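PDB 5UPR: triosephosphate isomerase from Toxoplasma gondii, which probably catalyses the interconversion of D-glyceraldehyde 3-phosphate and dihydroxyacetone phosphate in glycolysis and gluconeogenesis, working as a homodimer. Local coordinates for residues V37-V42 with L60-V65; E115-V120 with S155-A160; K123-L128 with Q163-A168; A193-T198 with E238-F243; N230-F235 with I258-Q263. One frame throughout, in Å; residues are numbered along the deposited sequence.

From the N terminus, contact 1 comes first: it joins the loop entering strand 42-47 to the loop entering strand 65-69, and so closes a short loop of one strand and one helix. Contacts 2 and 3 follow and cross, their segments alternating along helices 117-129 and 150-164, first near the start of helix 117-129 and then further along it; a Glu115-Lys123 salt bridge links them. Contact 4 joins helix 192-209 to the approach of strand 242-245. It crosses contact 5, which brings helix 228-234 against the end of helix 253-260. Contact 5 also touches contact 1, where the end of helix 253-260 and the residues after it meet the loop leading into strand 42-47.

Contact 1. Residues V37-V42 with L60-V65; sequences VSFEQV and LRQPRV
Glu40 and Arg64 join the two segments through a salt bridge in which one carboxylate oxygen takes both bonds. Arg64 NE lies 2.7 Å from Glu40 OE2, nearly along the C-O axis, and Arg64 NH2 reaches the same OE2 at 2.9 Å, on the syn side but well out of the carboxylate plane. The guanidinium therefore grips side-on, and OE2 sits near its plane although the two flat groups are turned 50° apart. Glu40 starts out pointing away from the partner segment, and a bend at chi2 (-77°) brings its carboxylate back. Glu40 O lies over one face of the guanidinium and accepts from Arg9. Glu40 N is satisfied within its own segment by Ser38 OG at 3.1 Å, an ST turn.

Inward of this bridge, Phe39 presents the edge of its ring to Val65, with Phe39 CE2 3.5 Å from Val65 CG2. The Gln62 side chain crosses Phe39 at about a right angle, its amide plane 19° from the ring's, and Gln62 OE1 comes to 3.8 Å from Phe39 CD2. Type I turns, closed by Val42 N to Phe39 O and Val65 N to Gln62 O, lead into neighbouring parallel strands of the TIM barrel. Charge thus joins the exposed rim, while ring and methyl pack where the strands begin.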
# COMPACT_ATOMS: atom_id res chain seq x y z
N VAL A 37 8.55 -8.09 30.46
CA VAL A 37 8.02 -6.87 30.99
C VAL A 37 6.53 -7.09 30.81
O VAL A 37 6.11 -7.73 29.83
CB VAL A 37 8.55 -5.67 30.13
CG1 VAL A 37 7.67 -4.40 30.17
CG2 VAL A 37 10.01 -5.40 30.49
N SER A 38 5.74 -6.64 31.77
CA SER A 38 4.29 -6.77 31.65
C SER A 38 3.80 -5.66 30.76
O SER A 38 4.27 -4.56 30.87
CB SER A 38 3.57 -6.74 32.99
OG SER A 38 2.18 -6.91 32.75
N PHE A 39 2.89 -5.96 29.85
CA PHE A 39 2.23 -4.96 29.02
C PHE A 39 0.84 -4.68 29.59
O PHE A 39 0.01 -4.06 28.90
CB PHE A 39 2.07 -5.44 27.55
CG PHE A 39 3.36 -5.81 26.83
CD1 PHE A 39 4.64 -5.66 27.38
CD2 PHE A 39 3.27 -6.25 25.56
CE1 PHE A 39 5.76 -6.00 26.67
CE2 PHE A 39 4.39 -6.64 24.83
CZ PHE A 39 5.64 -6.53 25.39
N GLU A 40 0.54 -5.06 30.83
CA GLU A 40 -0.84 -4.89 31.36
C GLU A 40 -1.36 -3.43 31.34
O GLU A 40 -2.53 -3.21 31.02
CB GLU A 40 -0.98 -5.48 32.77
CG GLU A 40 -1.02 -7.00 32.81
CD GLU A 40 -2.37 -7.58 32.41
OE1 GLU A 40 -2.91 -8.35 33.22
OE2 GLU A 40 -2.89 -7.29 31.29
N GLN A 41 -0.51 -2.47 31.63
CA GLN A 41 -0.92 -1.09 31.75
C GLN A 41 -0.86 -0.25 30.44
O GLN A 41 -1.14 0.93 30.46
CB GLN A 41 -0.03 -0.40 32.79
CG GLN A 41 0.13 -1.09 34.12
CD GLN A 41 0.55 -0.06 35.17
OE1 GLN A 41 -0.28 0.75 35.57
NE2 GLN A 41 1.85 -0.06 35.57
N VAL A 42 -0.49 -0.88 29.32
CA VAL A 42 -0.15 -0.20 28.08
C VAL A 42 -0.81 -0.93 26.91
O VAL A 42 -0.70 -2.16 26.79
CB VAL A 42 1.38 -0.20 27.93
CG1 VAL A 42 1.78 0.45 26.62
CG2 VAL A 42 2.06 0.52 29.10
N LEU A 60 1.58 -14.15 16.97
CA LEU A 60 1.61 -13.30 18.15
C LEU A 60 0.69 -13.89 19.20
O LEU A 60 -0.41 -14.29 18.89
CB LEU A 60 1.26 -11.87 17.75
CG LEU A 60 1.51 -10.63 18.57
CD1 LEU A 60 2.97 -10.42 18.88
CD2 LEU A 60 0.98 -9.47 17.75
N ARG A 61 1.19 -14.00 20.43
CA ARG A 61 0.58 -14.75 21.57
C ARG A 61 0.50 -13.83 22.81
O ARG A 61 0.58 -14.31 23.95
CB ARG A 61 1.46 -15.96 22.05
CG ARG A 61 1.53 -17.18 21.15
CD ARG A 61 2.97 -17.66 21.06
NE ARG A 61 3.51 -18.11 22.36
CZ ARG A 61 4.80 -18.07 22.72
NH1 ARG A 61 5.74 -17.56 21.90
NH2 ARG A 61 5.19 -18.50 23.92
N GLN A 62 0.37 -12.54 22.59
CA GLN A 62 0.18 -11.54 23.62
C GLN A 62 -1.12 -10.91 23.13
O GLN A 62 -1.09 -10.32 22.06
CB GLN A 62 1.34 -10.57 23.57
CG GLN A 62 2.56 -11.18 24.19
CD GLN A 62 2.95 -10.56 25.50
OE1 GLN A 62 2.20 -9.82 26.12
NE2 GLN A 62 4.20 -10.81 25.88
N PRO A 63 -2.27 -11.13 23.84
CA PRO A 63 -3.50 -10.39 23.46
C PRO A 63 -3.32 -8.88 23.54
O PRO A 63 -3.88 -8.13 22.71
CB PRO A 63 -4.54 -10.86 24.48
CG PRO A 63 -3.92 -11.99 25.29
CD PRO A 63 -2.53 -12.25 24.77
N ARG A 64 -2.51 -8.45 24.49
CA ARG A 64 -2.24 -7.03 24.68
C ARG A 64 -1.50 -6.35 23.54
O ARG A 64 -1.49 -5.12 23.54
CB ARG A 64 -1.46 -6.77 25.98
CG ARG A 64 -2.15 -7.17 27.27
CD ARG A 64 -3.37 -6.31 27.54
NE ARG A 64 -3.93 -6.57 28.87
CZ ARG A 64 -5.16 -6.21 29.28
NH1 ARG A 64 -6.01 -5.55 28.48
NH2 ARG A 64 -5.56 -6.50 30.49
N VAL A 65 -0.87 -7.10 22.64
CA VAL A 65 -0.30 -6.52 21.40
C VAL A 65 -1.26 -6.70 20.23
O VAL A 65 -1.70 -7.80 19.96
CB VAL A 65 1.08 -7.09 21.03
CG1 VAL A 65 1.65 -6.35 19.82
CG2 VAL A 65 2.04 -6.96 22.23

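Contact 2. Residues E115-V120 with S155-A160; sequences ESNQVV and SEQLEA
Asn117 lays its CB against the methyl of Ala160, CB to CB at 3.6 Å, and its amide extends along the next helix past Gln157 and Glu156. This is the packing of two neighbouring outer helices of the TIM barrel, 117-129 and 150-164, which flank strand 133-138. The backbones come close here: the CA atoms of Asn117 and Gln157 are 5.7 Å apart and those of Gln118 and Ala160 5.8 Å, consistent with the small Ala160 at the interface.

With CG beside its own backbone N (chi1 -72°), Asn117 directs its carboxamide at the neighbouring helix. Asn117 OD1 rests 3.7 Å from Gln157 CG, and the two amide planes are turned 69° apart. Direct hydrogen bonding is absent between the segments, and water takes its place. One water donates to Asn117 OD1 and accepts from Gln157 NE2; another accepts from Asn117 ND2 and donates to Glu156 OE1. Both ends of the Asn117 amide are thus supplied by water. The far ends of the partners are held separately, Gln157 OE1 by Gly139 N and Glu156 OE2 by Lys152.

The start of helix 117-129 is fixed by its N-cap, Ser116. Glu115 and Val119, near this cap, pack on Gln112 and Gly110 of the second subunit. Ser116 OG accepts from Val119 N at 3.0 Å, with an N-H...O angle of 163°.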
# COMPACT_ATOMS: atom_id res chain seq x y z
N GLU A 115 -0.13 13.02 0.29
CA GLU A 115 -1.51 13.14 0.79
C GLU A 115 -1.69 14.49 1.46
O GLU A 115 -1.03 14.79 2.45
CB GLU A 115 -1.74 12.03 1.84
CG GLU A 115 -1.57 10.64 1.29
CD GLU A 115 -1.54 9.51 2.32
OE1 GLU A 115 -1.87 9.69 3.54
OE2 GLU A 115 -1.06 8.43 1.85
N SER A 116 -2.62 15.30 0.94
CA SER A 116 -3.00 16.56 1.57
C SER A 116 -3.74 16.36 2.87
O SER A 116 -4.17 15.21 3.21
CB SER A 116 -3.92 17.32 0.62
OG SER A 116 -5.18 16.66 0.51
N ASN A 117 -3.94 17.46 3.62
CA ASN A 117 -4.77 17.42 4.82
C ASN A 117 -6.11 16.80 4.50
O ASN A 117 -6.61 16.02 5.29
CB ASN A 117 -5.01 18.83 5.36
CG ASN A 117 -3.76 19.43 6.00
OD1 ASN A 117 -2.76 18.74 6.23
ND2 ASN A 117 -3.83 20.75 6.27
N GLN A 118 -6.68 17.18 3.35
CA GLN A 118 -8.01 16.70 2.94
C GLN A 118 -8.05 15.19 2.62
O GLN A 118 -8.96 14.49 2.99
CB GLN A 118 -8.53 17.53 1.72
CG GLN A 118 -8.86 19.01 2.13
CD GLN A 118 -7.63 19.89 2.55
OE1 GLN A 118 -6.48 19.78 1.99
NE2 GLN A 118 -7.88 20.82 3.55
N VAL A 119 -7.01 14.70 1.94
CA VAL A 119 -6.88 13.27 1.63
C VAL A 119 -6.71 12.43 2.89
O VAL A 119 -7.39 11.36 3.05
CB VAL A 119 -5.77 13.02 0.59
CG1 VAL A 119 -5.40 11.54 0.52
CG2 VAL A 119 -6.19 13.58 -0.77
N VAL A 120 -5.87 12.92 3.81
CA VAL A 120 -5.72 12.21 5.10
C VAL A 120 -7.08 12.12 5.80
O VAL A 120 -7.46 11.07 6.34
CB VAL A 120 -4.64 12.88 6.00
CG1 VAL A 120 -4.68 12.26 7.40
CG2 VAL A 120 -3.25 12.82 5.36
N SER A 155 -3.55 22.97 14.23
CA SER A 155 -4.96 23.21 14.11
C SER A 155 -5.51 22.95 12.69
O SER A 155 -6.58 22.40 12.57
CB SER A 155 -5.37 24.65 14.51
OG SER A 155 -4.88 24.97 15.79
N GLU A 156 -4.80 23.42 11.67
CA GLU A 156 -5.22 23.23 10.24
C GLU A 156 -5.26 21.71 9.91
O GLU A 156 -6.22 21.23 9.28
CB GLU A 156 -4.21 23.88 9.27
CG GLU A 156 -4.16 25.37 9.20
CD GLU A 156 -2.95 25.89 8.34
OE1 GLU A 156 -2.15 25.09 7.72
OE2 GLU A 156 -2.74 27.16 8.30
N GLN A 157 -4.25 20.96 10.35
CA GLN A 157 -4.23 19.53 10.10
C GLN A 157 -5.38 18.79 10.77
O GLN A 157 -6.05 17.95 10.18
CB GLN A 157 -2.89 18.93 10.57
CG GLN A 157 -1.72 19.36 9.70
CD GLN A 157 -0.44 18.71 10.11
OE1 GLN A 157 -0.17 18.53 11.31
NE2 GLN A 157 0.36 18.24 9.14
N LEU A 158 -5.65 19.14 12.02
CA LEU A 158 -6.73 18.54 12.77
C LEU A 158 -8.11 19.02 12.30
O LEU A 158 -9.03 18.22 12.24
CB LEU A 158 -6.52 18.82 14.23
CG LEU A 158 -5.40 18.10 14.89
CD1 LEU A 158 -4.97 18.71 16.22
CD2 LEU A 158 -5.83 16.67 15.13
N GLU A 159 -8.24 20.30 11.98
CA GLU A 159 -9.53 20.86 11.47
C GLU A 159 -9.98 20.15 10.15
O GLU A 159 -11.14 19.91 10.01
CB GLU A 159 -9.39 22.36 11.27
CG GLU A 159 -10.51 23.09 10.53
CD GLU A 159 -11.83 23.05 11.24
OE1 GLU A 159 -11.91 22.66 12.45
OE2 GLU A 159 -12.85 23.38 10.58
N ALA A 160 -9.04 19.81 9.23
CA ALA A 160 -9.40 19.08 8.07
C ALA A 160 -10.05 17.72 8.44
O ALA A 160 -11.02 17.29 7.86
CB ALA A 160 -8.17 18.82 7.17
O HOH W 1 -4.80 16.25 8.24
O HOH W 2 -0.15 19.21 6.36
O HOH W 3 -1.36 22.28 7.22

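Contact 3. Residues K123-L128 with Q163-A168; sequences KVRAAL and QAVPEA. With SO4 (sulfate ion), chain F.
Residues 123-128 of helix 117-129 pass the point where helix 150-164 gives way to loop, and Arg125 and Val165, the latter just beyond the helical residues, bring their CA atoms to 5.8 Å. Arg125 does most of the polar work. Its CG stands opposite the backbone N (chi1 175°) and the chain bends at chi2, so the aliphatic part runs past Ala164 O, with Arg125 CD 3.3 Å from that oxygen. The guanidinium then turns back to it: Arg125 NH1 donates to Ala164 O at 2.9 Å and 167°, almost straight, the donor tilted 25° from the carbonyl plane and the oxygen near the guanidinium plane. An acceptor at the C-terminal end of a helix is thereby satisfied.

The two are neighbouring outer helices of the TIM barrel, with strand 133-138 and the short helix 142-146 between them in sequence. Beneath the arginine, Val165 fills the inner side: its CG1 is 3.8 Å from Leu128 CD1, and its CG2 packs on the Arg125 backbone and, more distantly, Val124.

A sulfate, probably from the crystallisation liquor, lies at the edge of the guanidinium. Its O1 accepts from Arg125 NH1 at 2.7 Å and its O2 from Arg125 NH2 at 3.1 Å, while Pro166 CG approaches O1 at 3.5 Å. Arg125 NE is bonded to Asn129 OD1.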
# COMPACT_ATOMS: atom_id res chain seq x y z
N LYS A 123 -9.27 9.52 4.32
CA LYS A 123 -8.87 8.19 4.77
C LYS A 123 -9.37 7.92 6.21
O LYS A 123 -9.82 6.80 6.49
CB LYS A 123 -7.37 8.00 4.70
CG LYS A 123 -6.77 7.99 3.33
CD LYS A 123 -5.25 7.84 3.28
CE LYS A 123 -4.84 7.58 1.87
NZ LYS A 123 -3.59 6.84 1.73
N VAL A 124 -9.26 8.92 7.08
CA VAL A 124 -9.65 8.74 8.49
C VAL A 124 -11.16 8.41 8.58
O VAL A 124 -11.56 7.44 9.24
CB VAL A 124 -9.31 9.95 9.39
CG1 VAL A 124 -9.85 9.75 10.80
CG2 VAL A 124 -7.80 10.20 9.46
N ARG A 125 -11.97 9.21 7.90
CA ARG A 125 -13.41 9.00 7.90
C ARG A 125 -13.79 7.59 7.40
O ARG A 125 -14.66 6.93 7.97
CB ARG A 125 -14.11 10.02 6.99
CG ARG A 125 -15.59 9.86 6.80
CD ARG A 125 -16.27 9.88 8.18
NE ARG A 125 -17.73 9.63 8.18
CZ ARG A 125 -18.71 10.52 8.15
NH1 ARG A 125 -18.49 11.84 8.20
NH2 ARG A 125 -19.94 10.09 8.01
N ALA A 126 -13.16 7.17 6.30
CA ALA A 126 -13.43 5.86 5.72
C ALA A 126 -13.07 4.73 6.68
O ALA A 126 -13.83 3.76 6.85
CB ALA A 126 -12.67 5.71 4.43
N ALA A 127 -11.92 4.90 7.36
CA ALA A 127 -11.44 3.91 8.33
C ALA A 127 -12.40 3.78 9.51
O ALA A 127 -12.79 2.67 9.93
CB ALA A 127 -10.05 4.29 8.78
N LEU A 128 -12.76 4.94 10.08
CA LEU A 128 -13.70 4.94 11.22
C LEU A 128 -15.06 4.41 10.84
O LEU A 128 -15.67 3.65 11.62
CB LEU A 128 -13.81 6.36 11.79
CG LEU A 128 -12.59 7.02 12.38
CD1 LEU A 128 -12.93 8.48 12.73
CD2 LEU A 128 -12.08 6.19 13.57
N GLN A 163 -13.60 18.31 9.76
CA GLN A 163 -14.58 18.58 8.68
C GLN A 163 -15.10 17.30 8.08
O GLN A 163 -16.25 17.19 7.77
CB GLN A 163 -13.98 19.48 7.60
CG GLN A 163 -13.82 20.89 8.10
CD GLN A 163 -12.99 21.79 7.23
OE1 GLN A 163 -12.16 21.35 6.39
NE2 GLN A 163 -13.09 23.07 7.51
N ALA A 164 -14.22 16.31 7.93
CA ALA A 164 -14.59 14.99 7.43
C ALA A 164 -15.22 14.08 8.49
O ALA A 164 -15.96 13.16 8.14
CB ALA A 164 -13.38 14.31 6.87
N VAL A 165 -14.89 14.28 9.76
CA VAL A 165 -15.45 13.54 10.86
C VAL A 165 -16.04 14.56 11.89
O VAL A 165 -15.46 14.79 12.97
CB VAL A 165 -14.37 12.69 11.55
CG1 VAL A 165 -15.05 11.65 12.43
CG2 VAL A 165 -13.49 12.00 10.53
N PRO A 166 -17.18 15.18 11.55
CA PRO A 166 -17.76 16.15 12.46
C PRO A 166 -18.47 15.52 13.69
O PRO A 166 -18.77 16.23 14.62
CB PRO A 166 -18.76 16.91 11.59
CG PRO A 166 -19.17 15.91 10.50
CD PRO A 166 -17.89 15.14 10.26
N GLU A 167 -18.76 14.24 13.68
CA GLU A 167 -19.42 13.61 14.84
C GLU A 167 -18.41 13.29 15.91
O GLU A 167 -17.47 12.51 15.67
CB GLU A 167 -20.14 12.32 14.44
CG GLU A 167 -21.51 12.18 15.06
CD GLU A 167 -21.89 10.75 15.39
OE1 GLU A 167 -21.13 9.78 15.07
OE2 GLU A 167 -22.96 10.65 16.02
N ALA A 168 -18.69 13.78 17.10
CA ALA A 168 -17.75 13.61 18.23
C ALA A 168 -17.59 12.13 18.64
O ALA A 168 -16.50 11.72 19.02
CB ALA A 168 -18.19 14.46 19.45
S SO4 F . -21.40 13.58 7.82
O1 SO4 F . -20.73 13.15 9.07
O2 SO4 F . -21.91 12.37 7.14
O3 SO4 F . -22.54 14.42 8.24
O4 SO4 F . -20.49 14.36 6.95

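Contact 4. Residues A193-T198 with E238-F243; sequences ALAQET and EDVDGF
Gln196 and Asp239 form the tight part of this contact, a pair of bonds between one side-chain amide and one residue. Asp239 N donates to Gln196 OE1 at 2.9 Å, lying in the carbonyl plane on a lone pair, with an N-H...O angle of 164°. The other end of the amide, Gln196 NE2, donates to Asp239 OD2 at 2.8 Å, using the anti lone pair of that oxygen. With both ends engaged, the flip of the amide is fixed. The geometry that permits this is an extended start (chi1 166°) followed by a bend at chi2 (59°), which swings the amide from the helix flank onto the loop. Asp239 OD1 meets Arg200 and Arg203, so its carboxylate is held from several directions.

The remainder is looser. Ala195 CB and Val240 CG2 are 4.3 Å apart, a light apolar touch on the buried side, while on the exposed side Glu238 comes no nearer with its side chain than 4.4 Å, between its CB and Gln196 OE1, while its carboxylate heads off from the helix.

Helix 192-209 is thus tied to the loop that enters strand 242-245, the last strand of the TIM barrel. The chemistry implies that directional polar bonds fix the loop, with the nearby arginines probably stabilising Asp239 as a carboxylate.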
# COMPACT_ATOMS: atom_id res chain seq x y z
N ALA A 193 9.83 19.34 27.83
CA ALA A 193 9.03 20.59 27.93
C ALA A 193 8.29 20.90 26.62
O ALA A 193 7.12 21.20 26.66
CB ALA A 193 9.93 21.78 28.33
N LEU A 194 8.96 20.84 25.48
CA LEU A 194 8.31 21.11 24.17
C LEU A 194 7.21 20.11 23.84
O LEU A 194 6.12 20.49 23.39
CB LEU A 194 9.36 21.16 23.03
CG LEU A 194 8.85 21.51 21.66
CD1 LEU A 194 9.95 22.15 20.77
CD2 LEU A 194 8.24 20.31 20.92
N ALA A 195 7.45 18.85 24.13
CA ALA A 195 6.44 17.80 23.90
C ALA A 195 5.23 18.07 24.76
O ALA A 195 4.12 18.11 24.24
CB ALA A 195 6.98 16.41 24.13
N GLN A 196 5.42 18.29 26.05
CA GLN A 196 4.29 18.52 26.94
C GLN A 196 3.49 19.75 26.53
O GLN A 196 2.26 19.67 26.49
CB GLN A 196 4.78 18.66 28.40
CG GLN A 196 3.74 19.24 29.36
CD GLN A 196 2.46 18.42 29.45
OE1 GLN A 196 2.45 17.20 29.22
NE2 GLN A 196 1.35 19.12 29.81
N GLU A 197 4.18 20.85 26.21
CA GLU A 197 3.52 22.09 25.78
C GLU A 197 2.62 21.85 24.53
O GLU A 197 1.45 22.28 24.46
CB GLU A 197 4.55 23.17 25.47
CG GLU A 197 3.89 24.55 25.34
CD GLU A 197 4.77 25.68 24.81
OE1 GLU A 197 5.41 25.59 23.75
OE2 GLU A 197 4.82 26.71 25.46
N THR A 198 3.21 21.19 23.54
CA THR A 198 2.50 21.02 22.27
C THR A 198 1.36 20.01 22.43
O THR A 198 0.31 20.19 21.82
CB THR A 198 3.43 20.53 21.15
OG1 THR A 198 4.57 21.36 21.07
CG2 THR A 198 2.72 20.57 19.81
N GLU A 238 2.14 15.28 31.70
CA GLU A 238 0.76 14.89 31.96
C GLU A 238 -0.08 14.69 30.66
O GLU A 238 -1.02 13.94 30.68
CB GLU A 238 0.19 16.03 32.84
CG GLU A 238 -1.25 16.16 33.01
CD GLU A 238 -1.53 17.31 34.05
OE1 GLU A 238 -0.65 17.68 34.89
OE2 GLU A 238 -2.65 17.80 34.05
N ASP A 239 0.26 15.38 29.58
CA ASP A 239 -0.46 15.26 28.29
C ASP A 239 0.27 14.37 27.25
O ASP A 239 -0.19 14.26 26.09
CB ASP A 239 -0.69 16.65 27.75
CG ASP A 239 -1.67 17.42 28.65
OD1 ASP A 239 -2.87 17.11 28.62
OD2 ASP A 239 -1.28 18.27 29.46
N VAL A 240 1.37 13.74 27.67
CA VAL A 240 2.11 12.78 26.83
C VAL A 240 1.67 11.40 27.25
O VAL A 240 1.99 10.96 28.34
CB VAL A 240 3.62 12.93 27.00
CG1 VAL A 240 4.40 11.85 26.18
CG2 VAL A 240 4.04 14.30 26.51
N ASP A 241 0.84 10.75 26.42
CA ASP A 241 0.16 9.48 26.79
C ASP A 241 0.91 8.23 26.29
O ASP A 241 0.45 7.11 26.45
CB ASP A 241 -1.25 9.47 26.24
CG ASP A 241 -2.08 10.62 26.78
OD1 ASP A 241 -1.98 10.92 27.95
OD2 ASP A 241 -2.83 11.27 26.03
N GLY A 242 2.05 8.45 25.66
CA GLY A 242 2.88 7.36 25.13
C GLY A 242 3.64 7.78 23.90
O GLY A 242 3.94 8.95 23.72
N PHE A 243 3.95 6.82 23.05
CA PHE A 243 4.89 7.03 21.96
C PHE A 243 4.51 6.37 20.65
O PHE A 243 3.93 5.29 20.66
CB PHE A 243 6.24 6.52 22.42
CG PHE A 243 6.73 7.20 23.66
CD1 PHE A 243 7.14 8.53 23.61
CD2 PHE A 243 6.74 6.54 24.87
CE1 PHE A 243 7.51 9.21 24.74
CE2 PHE A 243 7.16 7.22 26.03
CZ PHE A 243 7.59 8.54 25.95

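Contact 5. Residues N230-F235 with I258-Q263; sequences NAKELF and IDAAKQ
A chi1 of -166° sets the ring trans to the backbone N of Phe235, and chi2 of 73° turns one face to Ala261. These residues belong to the outer layer of the TIM barrel, where helix 228-234 packs on the end of helix 253-260. Ala261 CA sits 3.7 Å from the ring centroid and only 7° off the normal, a CH-pi contact over the centre of the face. The ring also covers the turn behind it: Phe235 CE2 is 3.6 Å from Lys262 N. Ala261 is the centre of an inverse gamma turn, and this bend carries the chain out of the helix beneath the ring.

Alongside, two methyls press together, Ala231 CB and Ala260 CB at 3.5 Å, and the CA atoms of Lys232 and Ala260 come within 5.0 Å. Lys232 covers that join with its CG, 3.7 Å from Ala260 CB, before the chain bends at chi3 and chi4. Within 258-263, Lys262 NZ forms a salt bridge with Asp259 OD1, and it also makes a weak bond to Ser38 O. Phe243 of strand 242-245 packs on both Ala231 and Phe235. A water donates to Lys262 O at 2.9 Å.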
# COMPACT_ATOMS: atom_id res chain seq x y z
N ASN A 230 15.54 8.09 26.28
CA ASN A 230 14.84 9.39 26.42
C ASN A 230 13.33 9.32 26.79
O ASN A 230 12.70 10.37 27.07
CB ASN A 230 15.08 10.32 25.20
CG ASN A 230 14.50 9.79 23.90
OD1 ASN A 230 13.43 9.17 23.88
ND2 ASN A 230 15.23 10.02 22.77
N ALA A 231 12.73 8.13 26.77
CA ALA A 231 11.28 7.98 26.91
C ALA A 231 10.74 8.29 28.28
O ALA A 231 9.69 8.92 28.42
CB ALA A 231 10.85 6.55 26.50
N LYS A 232 11.46 7.87 29.33
CA LYS A 232 10.95 8.15 30.69
C LYS A 232 10.80 9.63 30.96
O LYS A 232 9.83 10.04 31.49
CB LYS A 232 11.82 7.51 31.76
CG LYS A 232 11.65 6.02 31.85
CD LYS A 232 12.50 5.47 33.01
CE LYS A 232 11.89 4.22 33.65
NZ LYS A 232 10.38 4.27 33.78
N GLU A 233 11.78 10.44 30.58
CA GLU A 233 11.69 11.88 30.78
C GLU A 233 10.53 12.46 29.95
O GLU A 233 9.72 13.25 30.46
CB GLU A 233 13.01 12.55 30.40
CG GLU A 233 13.08 14.04 30.73
CD GLU A 233 14.23 14.77 30.01
OE1 GLU A 233 15.05 14.16 29.28
OE2 GLU A 233 14.36 15.97 30.20
N LEU A 234 10.41 12.04 28.71
CA LEU A 234 9.28 12.49 27.87
C LEU A 234 7.91 12.22 28.48
O LEU A 234 7.05 13.10 28.48
CB LEU A 234 9.38 11.89 26.46
CG LEU A 234 10.38 12.60 25.53
CD1 LEU A 234 10.68 11.65 24.39
CD2 LEU A 234 9.69 13.83 24.99
N PHE A 235 7.77 11.03 29.06
CA PHE A 235 6.50 10.55 29.61
C PHE A 235 6.10 11.21 30.95
O PHE A 235 4.98 10.98 31.43
CB PHE A 235 6.58 9.02 29.79
CG PHE A 235 5.24 8.37 30.03
CD1 PHE A 235 4.30 8.21 29.00
CD2 PHE A 235 4.91 7.91 31.30
CE1 PHE A 235 3.06 7.63 29.24
CE2 PHE A 235 3.68 7.33 31.57
CZ PHE A 235 2.75 7.17 30.55
N ILE A 258 8.21 0.64 25.82
CA ILE A 258 6.94 0.18 26.40
C ILE A 258 6.99 0.30 27.91
O ILE A 258 6.08 0.84 28.54
CB ILE A 258 6.61 -1.30 26.01
CG1 ILE A 258 6.30 -1.43 24.52
CG2 ILE A 258 5.46 -1.87 26.86
CD1 ILE A 258 6.39 -2.86 23.99
N ASP A 259 8.07 -0.20 28.50
CA ASP A 259 8.27 -0.09 29.95
C ASP A 259 8.28 1.36 30.48
O ASP A 259 7.83 1.62 31.54
CB ASP A 259 9.54 -0.81 30.32
CG ASP A 259 9.54 -1.22 31.77
OD1 ASP A 259 8.54 -1.81 32.28
OD2 ASP A 259 10.56 -0.94 32.41
N ALA A 260 8.78 2.30 29.70
CA ALA A 260 8.73 3.74 30.07
C ALA A 260 7.34 4.36 30.10
O ALA A 260 7.13 5.31 30.82
CB ALA A 260 9.61 4.56 29.15
N ALA A 261 6.41 3.86 29.28
CA ALA A 261 5.04 4.36 29.25
C ALA A 261 4.10 3.81 30.41
O ALA A 261 2.95 3.50 30.22
CB ALA A 261 4.44 4.09 27.90
N LYS A 262 4.62 3.83 31.64
CA LYS A 262 3.93 3.48 32.89
C LYS A 262 4.32 4.51 33.93
O LYS A 262 5.46 5.04 33.97
CB LYS A 262 4.40 2.14 33.40
CG LYS A 262 4.20 1.03 32.40
CD LYS A 262 4.39 -0.32 33.06
CE LYS A 262 5.82 -0.81 33.03
NZ LYS A 262 5.84 -2.17 32.40
N GLN A 263 3.37 4.78 34.77
CA GLN A 263 3.62 5.62 35.90
C GLN A 263 3.56 4.65 37.09
O GLN A 263 2.62 3.92 37.24
CB GLN A 263 2.55 6.67 35.95
CG GLN A 263 2.86 7.90 36.78
CD GLN A 263 1.66 8.82 36.77
OE1 GLN A 263 1.48 9.72 37.61
NE2 GLN A 263 0.79 8.56 35.84
O HOH W 4 7.86 6.25 33.01